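Local coordinates for protein beta-N-acetylhexosaminidase (Streptomyces plicatus, PDB 1JAK) that probably hydrolyses terminal N-acetylhexosamine residues from glycans as a family 20 glycoside hydrolase, through substrate-assisted catalysis, at residues R26-P31 with V487-Q492; L130-E135 with Q492-E497; A265-D270 with K291-D296. All coordinates share one frame; numbering follows the deposited sequence.

Contact 1 of 3, residues R26-P31 with V487-Q492; sequences RVIPAP and VRLAAQ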
ATOM      1  N   ARG A  26       5.220  19.238  11.071  1.00 15.22           N
ATOM      2  CA  ARG A  26       6.252  18.306  10.637  1.00 14.72           C
ATOM      3  C   ARG A  26       5.802  16.853  10.624  1.00 15.37           C
ATOM      4  O   ARG A  26       6.285  16.030  11.404  1.00 14.48           O
ATOM      5  CB  ARG A  26       7.500  18.475  11.510  1.00 16.56           C
ATOM      6  CG  ARG A  26       8.747  17.798  10.959  1.00 18.64           C
ATOM      7  CD  ARG A  26      10.001  18.489  11.475  1.00 22.00           C
ATOM      8  NE  ARG A  26      10.068  19.877  11.019  1.00 24.19           N
ATOM      9  CZ  ARG A  26      11.010  20.742  11.379  1.00 26.89           C
ATOM     10  NH1 ARG A  26      11.977  20.371  12.209  1.00 27.44           N
ATOM     11  NH2 ARG A  26      10.986  21.982  10.910  1.00 28.07           N
ATOM     12  N   VAL A  27       4.875  16.542   9.722  1.00 12.92           N
ATOM     13  CA  VAL A  27       4.362  15.182   9.593  1.00 13.28           C
ATOM     14  C   VAL A  27       4.154  14.840   8.120  1.00 12.01           C
ATOM     15  O   VAL A  27       4.013  15.728   7.276  1.00 11.17           O
ATOM     16  CB  VAL A  27       3.014  15.008  10.332  1.00 16.60           C
ATOM     17  CG1 VAL A  27       3.111  15.550  11.751  1.00 16.57           C
ATOM     18  CG2 VAL A  27       1.919  15.703   9.578  1.00 18.84           C
ATOM     19  N   ILE A  28       4.141  13.546   7.818  1.00  9.32           N
ATOM     20  CA  ILE A  28       3.937  13.075   6.453  1.00  8.80           C
ATOM     21  C   ILE A  28       2.829  12.033   6.496  1.00  8.64           C
ATOM     22  O   ILE A  28       2.889  11.101   7.296  1.00  7.11           O
ATOM     23  CB  ILE A  28       5.208  12.403   5.879  1.00  8.65           C
ATOM     24  CG1 ILE A  28       6.366  13.402   5.839  1.00  7.42           C
ATOM     25  CG2 ILE A  28       4.926  11.872   4.474  1.00  8.95           C
ATOM     26  CD1 ILE A  28       7.705  12.775   5.466  1.00  7.21           C
ATOM     27  N   PRO A  29       1.796  12.177   5.649  1.00  8.83           N
ATOM     28  CA  PRO A  29       1.574  13.236   4.653  1.00  9.14           C
ATOM     29  C   PRO A  29       1.344  14.611   5.280  1.00  9.84           C
ATOM     30  O   PRO A  29       0.899  14.720   6.422  1.00  8.87           O
ATOM     31  CB  PRO A  29       0.318  12.765   3.917  1.00  9.05           C
ATOM     32  CG  PRO A  29       0.360  11.277   4.063  1.00  9.32           C
ATOM     33  CD  PRO A  29       0.799  11.104   5.495  1.00  8.22           C
ATOM     34  N   ALA A  30       1.641  15.663   4.527  1.00  9.65           N
ATOM     35  CA  ALA A  30       1.411  17.017   5.014  1.00 10.42           C
ATOM     36  C   ALA A  30      -0.093  17.135   5.275  1.00  9.21           C
ATOM     37  O   ALA A  30      -0.903  16.771   4.425  1.00 10.70           O
ATOM     38  CB  ALA A  30       1.840  18.028   3.956  1.00  9.95           C
ATOM     39  N   PRO A  31      -0.490  17.625   6.461  1.00  9.26           N
ATOM     40  CA  PRO A  31      -1.927  17.750   6.728  1.00  9.62           C
ATOM     41  C   PRO A  31      -2.538  18.889   5.911  1.00 10.45           C
ATOM     42  O   PRO A  31      -1.849  19.849   5.560  1.00 12.59           O
ATOM     43  CB  PRO A  31      -1.983  18.030   8.233  1.00  9.51           C
ATOM     44  CG  PRO A  31      -0.718  17.421   8.752  1.00  9.46           C
ATOM     45  CD  PRO A  31       0.287  17.816   7.696  1.00 10.36           C
ATOM     46  N   VAL A 487      12.543  18.345   4.309  1.00 11.88           N
ATOM     47  CA  VAL A 487      12.838  18.633   5.710  1.00 12.08           C
ATOM     48  C   VAL A 487      11.966  17.745   6.591  1.00 11.33           C
ATOM     49  O   VAL A 487      12.415  17.246   7.622  1.00 11.28           O
ATOM     50  CB  VAL A 487      12.571  20.112   6.059  1.00 13.20           C
ATOM     51  CG1 VAL A 487      12.762  20.333   7.554  1.00 14.78           C
ATOM     52  CG2 VAL A 487      13.517  21.006   5.273  1.00 14.76           C
ATOM     53  N   ARG A 488      10.716  17.554   6.180  1.00 10.65           N
ATOM     54  CA  ARG A 488       9.799  16.705   6.930  1.00 10.93           C
ATOM     55  C   ARG A 488      10.232  15.246   6.793  1.00 11.14           C
ATOM     56  O   ARG A 488      10.067  14.452   7.722  1.00 10.60           O
ATOM     57  CB  ARG A 488       8.363  16.898   6.428  1.00 10.67           C
ATOM     58  CG  ARG A 488       7.778  18.259   6.813  1.00 11.64           C
ATOM     59  CD  ARG A 488       6.300  18.397   6.457  1.00 11.38           C
ATOM     60  NE  ARG A 488       6.073  18.670   5.038  1.00 10.49           N
ATOM     61  CZ  ARG A 488       5.501  17.819   4.192  1.00 10.46           C
ATOM     62  NH1 ARG A 488       5.093  16.628   4.614  1.00 10.18           N
ATOM     63  NH2 ARG A 488       5.322  18.164   2.922  1.00 10.11           N
ATOM     64  N   LEU A 489      10.794  14.896   5.640  1.00  9.73           N
ATOM     65  CA  LEU A 489      11.262  13.528   5.428  1.00  9.30           C
ATOM     66  C   LEU A 489      12.539  13.309   6.234  1.00  9.44           C
ATOM     67  O   LEU A 489      12.724  12.260   6.850  1.00  8.87           O
ATOM     68  CB  LEU A 489      11.537  13.272   3.939  1.00  9.38           C
ATOM     69  CG  LEU A 489      11.939  11.838   3.566  1.00 10.17           C
ATOM     70  CD1 LEU A 489      10.814  10.872   3.929  1.00  8.88           C
ATOM     71  CD2 LEU A 489      12.235  11.760   2.069  1.00  9.87           C
ATOM     72  N   ALA A 490      13.419  14.305   6.234  1.00  9.37           N
ATOM     73  CA  ALA A 490      14.672  14.211   6.976  1.00  9.73           C
ATOM     74  C   ALA A 490      14.403  13.947   8.453  1.00  9.94           C
ATOM     75  O   ALA A 490      15.155  13.232   9.115  1.00 11.16           O
ATOM     76  CB  ALA A 490      15.467  15.504   6.824  1.00  9.26           C
ATOM     77  N   ALA A 491      13.318  14.525   8.956  1.00 10.37           N
ATOM     78  CA  ALA A 491      12.939  14.389  10.356  1.00 10.84           C
ATOM     79  C   ALA A 491      12.577  12.965  10.763  1.00 11.45           C
ATOM     80  O   ALA A 491      12.557  12.645  11.953  1.00 10.22           O
ATOM     81  CB  ALA A 491      11.779  15.322  10.665  1.00 11.00           C
ATOM     82  N   GLN A 492      12.295  12.112   9.783  1.00 10.25           N
ATOM     83  CA  GLN A 492      11.921  10.730  10.076  1.00 10.09           C
ATOM     84  C   GLN A 492      13.100   9.854  10.495  1.00  9.50           C
ATOM     85  O   GLN A 492      12.909   8.833  11.149  1.00 10.49           O
ATOM     86  CB  GLN A 492      11.247  10.088   8.857  1.00 10.29           C
ATOM     87  CG  GLN A 492      10.078  10.870   8.269  1.00  9.75           C
ATOM     88  CD  GLN A 492       8.992  11.174   9.282  1.00 12.10           C
ATOM     89  OE1 GLN A 492       8.537  10.293  10.011  1.00 12.50           O
ATOM     90  NE2 GLN A 492       8.562  12.428   9.323  1.00 13.03           N
TER
HETATM   91  O   HOH W   1       6.771  13.653  10.964  1.00 30.97           O

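Contact 2 of 3, residues L130-E135 with Q492-E497; sequences LPPAVE and QAPYWE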
ATOM      1  N   LEU A 130       4.776  12.974  18.485  1.00  9.90           N
ATOM      2  CA  LEU A 130       5.530  12.510  19.644  1.00  9.84           C
ATOM      3  C   LEU A 130       6.979  12.326  19.189  1.00 10.25           C
ATOM      4  O   LEU A 130       7.245  12.229  17.989  1.00 10.70           O
ATOM      5  CB  LEU A 130       4.950  11.185  20.150  1.00  9.85           C
ATOM      6  CG  LEU A 130       3.612  11.313  20.883  1.00 10.69           C
ATOM      7  CD1 LEU A 130       2.974   9.944  21.062  1.00 10.85           C
ATOM      8  CD2 LEU A 130       3.847  11.978  22.235  1.00 10.64           C
ATOM      9  N   PRO A 131       7.934  12.295  20.136  1.00 10.97           N
ATOM     10  CA  PRO A 131       9.363  12.130  19.835  1.00 10.94           C
ATOM     11  C   PRO A 131       9.757  10.734  19.354  1.00 10.63           C
ATOM     12  O   PRO A 131       9.043   9.763  19.589  1.00 10.49           O
ATOM     13  CB  PRO A 131      10.032  12.497  21.155  1.00 11.96           C
ATOM     14  CG  PRO A 131       9.046  11.975  22.160  1.00 11.47           C
ATOM     15  CD  PRO A 131       7.721  12.441  21.589  1.00 11.52           C
ATOM     16  N   PRO A 132      10.915  10.622  18.680  1.00 11.57           N
ATOM     17  CA  PRO A 132      11.432   9.354  18.150  1.00 10.89           C
ATOM     18  C   PRO A 132      11.478   8.232  19.185  1.00 10.24           C
ATOM     19  O   PRO A 132      11.343   7.059  18.845  1.00 10.14           O
ATOM     20  CB  PRO A 132      12.829   9.729  17.660  1.00 11.35           C
ATOM     21  CG  PRO A 132      12.675  11.159  17.259  1.00 12.77           C
ATOM     22  CD  PRO A 132      11.848  11.726  18.388  1.00 12.75           C
ATOM     23  N   ALA A 133      11.678   8.601  20.446  1.00 11.03           N
ATOM     24  CA  ALA A 133      11.751   7.624  21.526  1.00 11.07           C
ATOM     25  C   ALA A 133      10.492   6.763  21.605  1.00 10.01           C
ATOM     26  O   ALA A 133      10.517   5.666  22.162  1.00 12.05           O
ATOM     27  CB  ALA A 133      11.977   8.339  22.859  1.00 12.13           C
ATOM     28  N   VAL A 134       9.397   7.260  21.041  1.00 10.22           N
ATOM     29  CA  VAL A 134       8.131   6.531  21.066  1.00  9.49           C
ATOM     30  C   VAL A 134       8.229   5.189  20.330  1.00 10.18           C
ATOM     31  O   VAL A 134       7.407   4.291  20.541  1.00 10.21           O
ATOM     32  CB  VAL A 134       6.992   7.391  20.450  1.00 10.23           C
ATOM     33  CG1 VAL A 134       7.135   7.454  18.934  1.00  9.51           C
ATOM     34  CG2 VAL A 134       5.630   6.833  20.848  1.00 10.61           C
ATOM     35  N   GLU A 135       9.249   5.050  19.486  1.00  9.48           N
ATOM     36  CA  GLU A 135       9.458   3.830  18.708  1.00  9.92           C
ATOM     37  C   GLU A 135      10.169   2.715  19.480  1.00 12.40           C
ATOM     38  O   GLU A 135      10.191   1.569  19.034  1.00 11.96           O
ATOM     39  CB  GLU A 135      10.280   4.136  17.451  1.00  9.63           C
ATOM     40  CG  GLU A 135       9.654   5.123  16.473  1.00 10.60           C
ATOM     41  CD  GLU A 135       8.370   4.612  15.843  1.00 12.31           C
ATOM     42  OE1 GLU A 135       8.162   3.378  15.800  1.00 12.30           O
ATOM     43  OE2 GLU A 135       7.572   5.449  15.379  1.00 12.75           O
ATOM     44  N   GLN A 492      12.295  12.112   9.783  1.00 10.25           N
ATOM     45  CA  GLN A 492      11.921  10.730  10.076  1.00 10.09           C
ATOM     46  C   GLN A 492      13.100   9.854  10.495  1.00  9.50           C
ATOM     47  O   GLN A 492      12.909   8.833  11.149  1.00 10.49           O
ATOM     48  CB  GLN A 492      11.247  10.088   8.857  1.00 10.29           C
ATOM     49  CG  GLN A 492      10.078  10.870   8.269  1.00  9.75           C
ATOM     50  CD  GLN A 492       8.992  11.174   9.282  1.00 12.10           C
ATOM     51  OE1 GLN A 492       8.537  10.293  10.011  1.00 12.50           O
ATOM     52  NE2 GLN A 492       8.562  12.428   9.323  1.00 13.03           N
ATOM     53  N   ALA A 493      14.313  10.252  10.121  1.00  9.81           N
ATOM     54  CA  ALA A 493      15.515   9.475  10.428  1.00 10.35           C
ATOM     55  C   ALA A 493      15.596   8.895  11.843  1.00 11.25           C
ATOM     56  O   ALA A 493      15.740   7.683  12.014  1.00  9.86           O
ATOM     57  CB  ALA A 493      16.761  10.308  10.133  1.00 12.58           C
ATOM     58  N   PRO A 494      15.504   9.745  12.877  1.00 11.56           N
ATOM     59  CA  PRO A 494      15.581   9.213  14.242  1.00 11.66           C
ATOM     60  C   PRO A 494      14.463   8.236  14.597  1.00 10.50           C
ATOM     61  O   PRO A 494      14.658   7.337  15.414  1.00 10.92           O
ATOM     62  CB  PRO A 494      15.573  10.474  15.106  1.00 12.54           C
ATOM     63  CG  PRO A 494      14.792  11.446  14.281  1.00 14.12           C
ATOM     64  CD  PRO A 494      15.329  11.207  12.892  1.00 12.54           C
ATOM     65  N   TYR A 495      13.294   8.414  13.987  1.00  9.11           N
ATOM     66  CA  TYR A 495      12.172   7.517  14.242  1.00  9.50           C
ATOM     67  C   TYR A 495      12.461   6.144  13.637  1.00  9.82           C
ATOM     68  O   TYR A 495      12.259   5.114  14.278  1.00 10.33           O
ATOM     69  CB  TYR A 495      10.879   8.074  13.634  1.00  9.74           C
ATOM     70  CG  TYR A 495      10.375   9.337  14.296  1.00  9.62           C
ATOM     71  CD1 TYR A 495      10.974  10.568  14.038  1.00 10.04           C
ATOM     72  CD2 TYR A 495       9.307   9.297  15.194  1.00  9.94           C
ATOM     73  CE1 TYR A 495      10.526  11.733  14.657  1.00  9.78           C
ATOM     74  CE2 TYR A 495       8.849  10.455  15.821  1.00 10.17           C
ATOM     75  CZ  TYR A 495       9.465  11.668  15.547  1.00 10.26           C
ATOM     76  OH  TYR A 495       9.029  12.819  16.167  1.00 10.56           O
ATOM     77  N   TRP A 496      12.943   6.132  12.398  1.00 10.41           N
ATOM     78  CA  TRP A 496      13.242   4.871  11.739  1.00  9.61           C
ATOM     79  C   TRP A 496      14.380   4.136  12.436  1.00  9.90           C
ATOM     80  O   TRP A 496      14.339   2.915  12.586  1.00  9.98           O
ATOM     81  CB  TRP A 496      13.557   5.113  10.261  1.00  9.43           C
ATOM     82  CG  TRP A 496      12.366   5.645   9.515  1.00  8.77           C
ATOM     83  CD1 TRP A 496      11.048   5.448   9.833  1.00 10.44           C
ATOM     84  CD2 TRP A 496      12.374   6.412   8.305  1.00  9.44           C
ATOM     85  NE1 TRP A 496      10.239   6.042   8.897  1.00 10.69           N
ATOM     86  CE2 TRP A 496      11.024   6.640   7.947  1.00 10.11           C
ATOM     87  CE3 TRP A 496      13.388   6.927   7.488  1.00 10.41           C
ATOM     88  CZ2 TRP A 496      10.664   7.362   6.803  1.00 10.91           C
ATOM     89  CZ3 TRP A 496      13.028   7.648   6.348  1.00 11.51           C
ATOM     90  CH2 TRP A 496      11.675   7.856   6.019  1.00 10.68           C
ATOM     91  N   GLU A 497      15.388   4.883  12.875  1.00 10.68           N
ATOM     92  CA  GLU A 497      16.519   4.289  13.581  1.00 10.79           C
ATOM     93  C   GLU A 497      16.030   3.631  14.869  1.00 11.04           C
ATOM     94  O   GLU A 497      16.386   2.493  15.171  1.00 10.32           O
ATOM     95  CB  GLU A 497      17.558   5.366  13.907  1.00 12.88           C
ATOM     96  CG  GLU A 497      18.348   5.841  12.696  1.00 16.04           C
ATOM     97  CD  GLU A 497      19.197   7.061  12.996  1.00 20.70           C
ATOM     98  OE1 GLU A 497      19.558   7.263  14.175  1.00 24.91           O
ATOM     99  OE2 GLU A 497      19.515   7.809  12.047  1.00 23.95           O
TER

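Contact 3 of 3, residues A265-D270 with K291-D296; sequences AELNCD and KDVTYD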
ATOM      1  N   ALA A 265      -0.624 -29.332 -16.799  1.00 12.23           N
ATOM      2  CA  ALA A 265      -0.265 -29.459 -18.206  1.00 11.43           C
ATOM      3  C   ALA A 265      -1.386 -29.046 -19.160  1.00 11.24           C
ATOM      4  O   ALA A 265      -1.134 -28.413 -20.185  1.00 11.11           O
ATOM      5  CB  ALA A 265       0.162 -30.899 -18.497  1.00 12.02           C
ATOM      6  N   GLU A 266      -2.623 -29.393 -18.818  1.00 12.16           N
ATOM      7  CA  GLU A 266      -3.774 -29.083 -19.666  1.00 13.66           C
ATOM      8  C   GLU A 266      -3.994 -27.604 -19.991  1.00 12.97           C
ATOM      9  O   GLU A 266      -4.608 -27.273 -21.010  1.00 13.22           O
ATOM     10  CB  GLU A 266      -5.045 -29.665 -19.042  1.00 16.30           C
ATOM     11  CG  GLU A 266      -5.380 -29.091 -17.681  1.00 20.96           C
ATOM     12  CD  GLU A 266      -6.394 -29.929 -16.932  1.00 25.08           C
ATOM     13  OE1 GLU A 266      -7.551 -30.031 -17.396  1.00 27.47           O
ATOM     14  OE2 GLU A 266      -6.027 -30.492 -15.877  1.00 25.39           O
ATOM     15  N   LEU A 267      -3.498 -26.714 -19.138  1.00 11.74           N
ATOM     16  CA  LEU A 267      -3.669 -25.281 -19.362  1.00 11.18           C
ATOM     17  C   LEU A 267      -2.746 -24.741 -20.447  1.00 10.85           C
ATOM     18  O   LEU A 267      -2.938 -23.631 -20.941  1.00 11.53           O
ATOM     19  CB  LEU A 267      -3.401 -24.511 -18.066  1.00  9.10           C
ATOM     20  CG  LEU A 267      -4.301 -24.817 -16.875  1.00 11.03           C
ATOM     21  CD1 LEU A 267      -3.815 -24.035 -15.663  1.00  9.73           C
ATOM     22  CD2 LEU A 267      -5.736 -24.455 -17.214  1.00 11.47           C
ATOM     23  N   ASN A 268      -1.747 -25.533 -20.814  1.00 10.76           N
ATOM     24  CA  ASN A 268      -0.767 -25.118 -21.810  1.00 10.77           C
ATOM     25  C   ASN A 268      -1.194 -25.392 -23.241  1.00 11.66           C
ATOM     26  O   ASN A 268      -1.788 -26.426 -23.536  1.00 12.42           O
ATOM     27  CB  ASN A 268       0.559 -25.808 -21.511  1.00 10.82           C
ATOM     28  CG  ASN A 268       1.097 -25.439 -20.145  1.00 10.10           C
ATOM     29  OD1 ASN A 268       1.750 -24.408 -19.985  1.00 11.26           O
ATOM     30  ND2 ASN A 268       0.802 -26.266 -19.145  1.00 11.04           N
ATOM     31  N   CYS A 269      -0.885 -24.458 -24.133  1.00 12.01           N
ATOM     32  CA  CYS A 269      -1.263 -24.612 -25.529  1.00 12.67           C
ATOM     33  C   CYS A 269      -0.767 -25.922 -26.144  1.00 13.55           C
ATOM     34  O   CYS A 269      -1.449 -26.506 -26.984  1.00 13.65           O
ATOM     35  CB  CYS A 269      -0.753 -23.431 -26.348  1.00 12.95           C
ATOM     36  SG  CYS A 269      -1.720 -21.888 -26.223  1.00 14.61           S
ATOM     37  N   ASP A 270       0.412 -26.382 -25.734  1.00 12.23           N
ATOM     38  CA  ASP A 270       0.944 -27.633 -26.269  1.00 12.04           C
ATOM     39  C   ASP A 270       0.684 -28.806 -25.324  1.00 12.60           C
ATOM     40  O   ASP A 270       1.192 -29.911 -25.525  1.00 11.82           O
ATOM     41  CB  ASP A 270       2.445 -27.495 -26.571  1.00 12.37           C
ATOM     42  CG  ASP A 270       3.274 -27.210 -25.336  1.00 15.19           C
ATOM     43  OD1 ASP A 270       2.721 -26.687 -24.347  1.00 12.01           O
ATOM     44  OD2 ASP A 270       4.491 -27.499 -25.366  1.00 13.35           O
ATOM     45  N   LYS A 291      -8.224 -22.335 -25.655  1.00 16.05           N
ATOM     46  CA  LYS A 291      -8.689 -23.558 -24.999  1.00 15.95           C
ATOM     47  C   LYS A 291      -9.835 -23.280 -24.038  1.00 14.94           C
ATOM     48  O   LYS A 291      -9.789 -22.321 -23.273  1.00 14.59           O
ATOM     49  CB  LYS A 291      -7.550 -24.231 -24.232  1.00 16.62           C
ATOM     50  CG  LYS A 291      -6.529 -24.936 -25.103  1.00 20.27           C
ATOM     51  CD  LYS A 291      -5.534 -25.704 -24.247  1.00 22.70           C
ATOM     52  CE  LYS A 291      -4.615 -26.556 -25.099  1.00 27.59           C
ATOM     53  NZ  LYS A 291      -5.382 -27.577 -25.865  1.00 32.13           N
ATOM     54  N   ASP A 292     -10.862 -24.125 -24.071  1.00 15.14           N
ATOM     55  CA  ASP A 292     -12.003 -23.942 -23.185  1.00 15.11           C
ATOM     56  C   ASP A 292     -11.640 -24.088 -21.711  1.00 13.67           C
ATOM     57  O   ASP A 292     -12.150 -23.350 -20.872  1.00 14.15           O
ATOM     58  CB  ASP A 292     -13.122 -24.938 -23.512  1.00 17.12           C
ATOM     59  CG  ASP A 292     -13.882 -24.576 -24.773  1.00 20.71           C
ATOM     60  OD1 ASP A 292     -14.060 -23.370 -25.039  1.00 22.61           O
ATOM     61  OD2 ASP A 292     -14.320 -25.503 -25.487  1.00 24.01           O
ATOM     62  N   VAL A 293     -10.767 -25.039 -21.395  1.00 13.67           N
ATOM     63  CA  VAL A 293     -10.381 -25.272 -20.005  1.00 12.90           C
ATOM     64  C   VAL A 293      -9.824 -24.013 -19.344  1.00 12.82           C
ATOM     65  O   VAL A 293      -9.944 -23.831 -18.133  1.00 12.32           O
ATOM     66  CB  VAL A 293      -9.337 -26.410 -19.889  1.00 12.98           C
ATOM     67  CG1 VAL A 293      -8.019 -25.981 -20.513  1.00 14.22           C
ATOM     68  CG2 VAL A 293      -9.150 -26.792 -18.423  1.00 13.48           C
ATOM     69  N   THR A 294      -9.231 -23.138 -20.147  1.00 10.97           N
ATOM     70  CA  THR A 294      -8.660 -21.897 -19.638  1.00 11.48           C
ATOM     71  C   THR A 294      -9.679 -21.059 -18.875  1.00 11.93           C
ATOM     72  O   THR A 294      -9.381 -20.506 -17.814  1.00 11.26           O
ATOM     73  CB  THR A 294      -8.101 -21.045 -20.792  1.00 11.31           C
ATOM     74  OG1 THR A 294      -7.018 -21.746 -21.410  1.00 11.30           O
ATOM     75  CG2 THR A 294      -7.604 -19.697 -20.276  1.00 12.80           C
ATOM     76  N   TYR A 295     -10.888 -20.975 -19.418  1.00 11.64           N
ATOM     77  CA  TYR A 295     -11.942 -20.182 -18.808  1.00 13.01           C
ATOM     78  C   TYR A 295     -12.601 -20.865 -17.617  1.00 13.69           C
ATOM     79  O   TYR A 295     -13.140 -20.195 -16.735  1.00 14.18           O
ATOM     80  CB  TYR A 295     -12.940 -19.791 -19.896  1.00 14.05           C
ATOM     81  CG  TYR A 295     -12.214 -19.068 -21.008  1.00 13.33           C
ATOM     82  CD1 TYR A 295     -11.831 -17.735 -20.861  1.00 13.46           C
ATOM     83  CD2 TYR A 295     -11.778 -19.754 -22.141  1.00 13.82           C
ATOM     84  CE1 TYR A 295     -11.023 -17.105 -21.804  1.00 13.79           C
ATOM     85  CE2 TYR A 295     -10.967 -19.135 -23.091  1.00 12.20           C
ATOM     86  CZ  TYR A 295     -10.590 -17.813 -22.914  1.00 12.90           C
ATOM     87  OH  TYR A 295      -9.765 -17.204 -23.834  1.00 13.76           O
ATOM     88  N   ASP A 296     -12.554 -22.193 -17.576  1.00 13.39           N
ATOM     89  CA  ASP A 296     -13.106 -22.914 -16.435  1.00 14.11           C
ATOM     90  C   ASP A 296     -12.157 -22.632 -15.273  1.00 13.74           C
ATOM     91  O   ASP A 296     -12.582 -22.369 -14.147  1.00 13.83           O
ATOM     92  CB  ASP A 296     -13.151 -24.421 -16.699  1.00 16.28           C
ATOM     93  CG  ASP A 296     -14.190 -24.803 -17.734  1.00 18.83           C
ATOM     94  OD1 ASP A 296     -15.271 -24.178 -17.751  1.00 20.44           O
ATOM     95  OD2 ASP A 296     -13.932 -25.738 -18.519  1.00 21.27           O
TER
HETATM   96  O   HOH W   2      -5.535 -29.040 -22.941  1.00 39.26           O
HETATM   97  O   HOH W   3      -4.642 -21.752 -20.180  1.00 10.77           O
HETATM   98  O   HOH W   4      -2.999 -28.864 -26.316  1.00 34.96           O

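Contact 1 of 3, residues R26-P31 with V487-Q492
R488 reaches from helix 482-490 into the loop 26-31 and makes the one direct hydrogen bond between the two segments. Its NH1 donates to V27 O over 3.0 Å, bent to 139° at the hydrogen, with the oxygen tilted from the guanidinium plane. The chain turns at chi3 (-78°), which lays the head alongside the loop backbone. NH1 also forms a salt bridge with E471 of helix 465-474, whose OE1 takes the backbone N-H of A30 as well, and this shared carboxylate ties the arginine head to the loop a second time. Without the guanidinium, as with an alanine here, V27 O and the E471 carboxylate would probably lose this partner and a gap would open beneath A30 CB.

In sequence, this joins a loop of the non-catalytic family 20 domain 2, ahead of strand 33-36, to a helix that comes after the catalytic barrel's last strand, 440-447.

Apolar contacts flank the polar centre. A30 CB sits over one face of the R488 guanidinium, toward its rim, 3.6 Å from NH2. I28 CD1 lies 3.6 Å from L489 CA and 4.0 Å from L489 CD1. Farther along, the aliphatic part of R26 runs past A491, CD to CB 3.7 Å.

Q492 NE2 donates to R488 O over 3.0 Å, nearly straight at 169°, and also to a water that lies close to R26 O.

Contact 2 of 3, residues L130-E135 with Q492-E497
Y495 pushes its side chain from helix 493-499 against the P131-P132 backbone and has the greatest area buried of any residue here. Its hydroxyl donates a short hydrogen bond to L130 O, OH to O 2.6 Å. The acceptor lies at the ring edge, in the ring plane, and the C=O...donor angle is 144°. With chi1 at -67°, CG stands beside the backbone N of Y495 and the ring leans out from the helix to L130, the first residue past the end of helix 116-129. The phenol thus takes up a carbonyl where the helical backbone has just broken off, and the bond holds the hydroxyl end of the ring at this carbonyl.

P132 comes second. Its CG lies over one face of the Y495 ring in a CH-pi contact: CG is 3.7 Å from the ring centroid, 21° off the normal, and displaced toward the rim, so that its closest ring atom is CE1 at 3.4 Å. The same CG also meets P494 CG at 3.7 Å, and the two pyrrolidine rings, with the tyrosine, make a compact apolar patch.

E135, at the end of the 3-10 segment 132-135, brings its CG to 3.4 Å from Y495 O. The chain then bends at chi2, and the carboxylate forms a salt bridge through OE1 with R185; OE2 stays near the plane of the tyrosine ring, at its edge.

The contact joins the linker between helix 116-129 and strand 145-153 of domain 2 to the C-terminal helix 493-499. L130 and V134 pack on L68 of helix 55-72, E135 also touches A498 and A499, and T22 of the N-terminal loop lies against Y495.

Contact 3 of 3, residues A265-D270 with K291-D296
K291 extends its side chain past the carbonyl oxygens of E266, N268 and C269. CB points toward the other segment, and the chain runs nearly straight through CG to CD, which lies 3.7 Å from E266 O. CE passes closer, 3.2 Å from N268 O, and is 3.7 Å from C269 O. At chi4 (-62°) the chain turns, so that NZ reaches the loop through two waters: one links it to C269 O, NZ to water 2.7 Å, while a second, held by E266 O, is joined to NZ by a weak bond. The ammonium group is therefore likely to be stabilised by these carbonyls indirectly.

Beyond the lysine, V293 carries the direct contacts. V293 CG1 packs on E266 O and on L267 CD2, at 4.3 Å from the latter, and V293 CG2 lies near E266 OE1, the two side chains crossing at about a right angle. Water also bridges L267 O and T294 OG1, donating to both.

N268 ND2 donates to L261 O of helix 258-263 and, within its own segment, to A265 O over 3.1 Å from above the carbonyl plane.

The disulfide from C269 to C288 closes the loop 269-288 covalently, just ahead of K291. The contact sits at the edge of the catalytic barrel, where the connection after strand 246-250 and helix 258-263 meets the first turn of helix 292-307, which packs through T294 and Y295 on helix 326-342.

How the contacts relate
From the N terminus, 26-31 lies just ahead of strand 33-36, and contact 1 closes a loop of 455 residues when the chain returns at 487-492. Contact 2 starts later, at 130-135 after helix 116-129, and closes at 492-497, so the two loops cross. They share Q492, and L489 CD1 of contact 1 touches W496 CH2 of contact 2 at 3.8 Å; together they bind domain 2 to the consecutive helices 482-490 and 493-499. Contact 3 closes a short loop, from 265-270 to 291-296, in the catalytic barrel; it is nested inside both, yet lies across the chain's centre, its centre about 51 Å from that of contact 1.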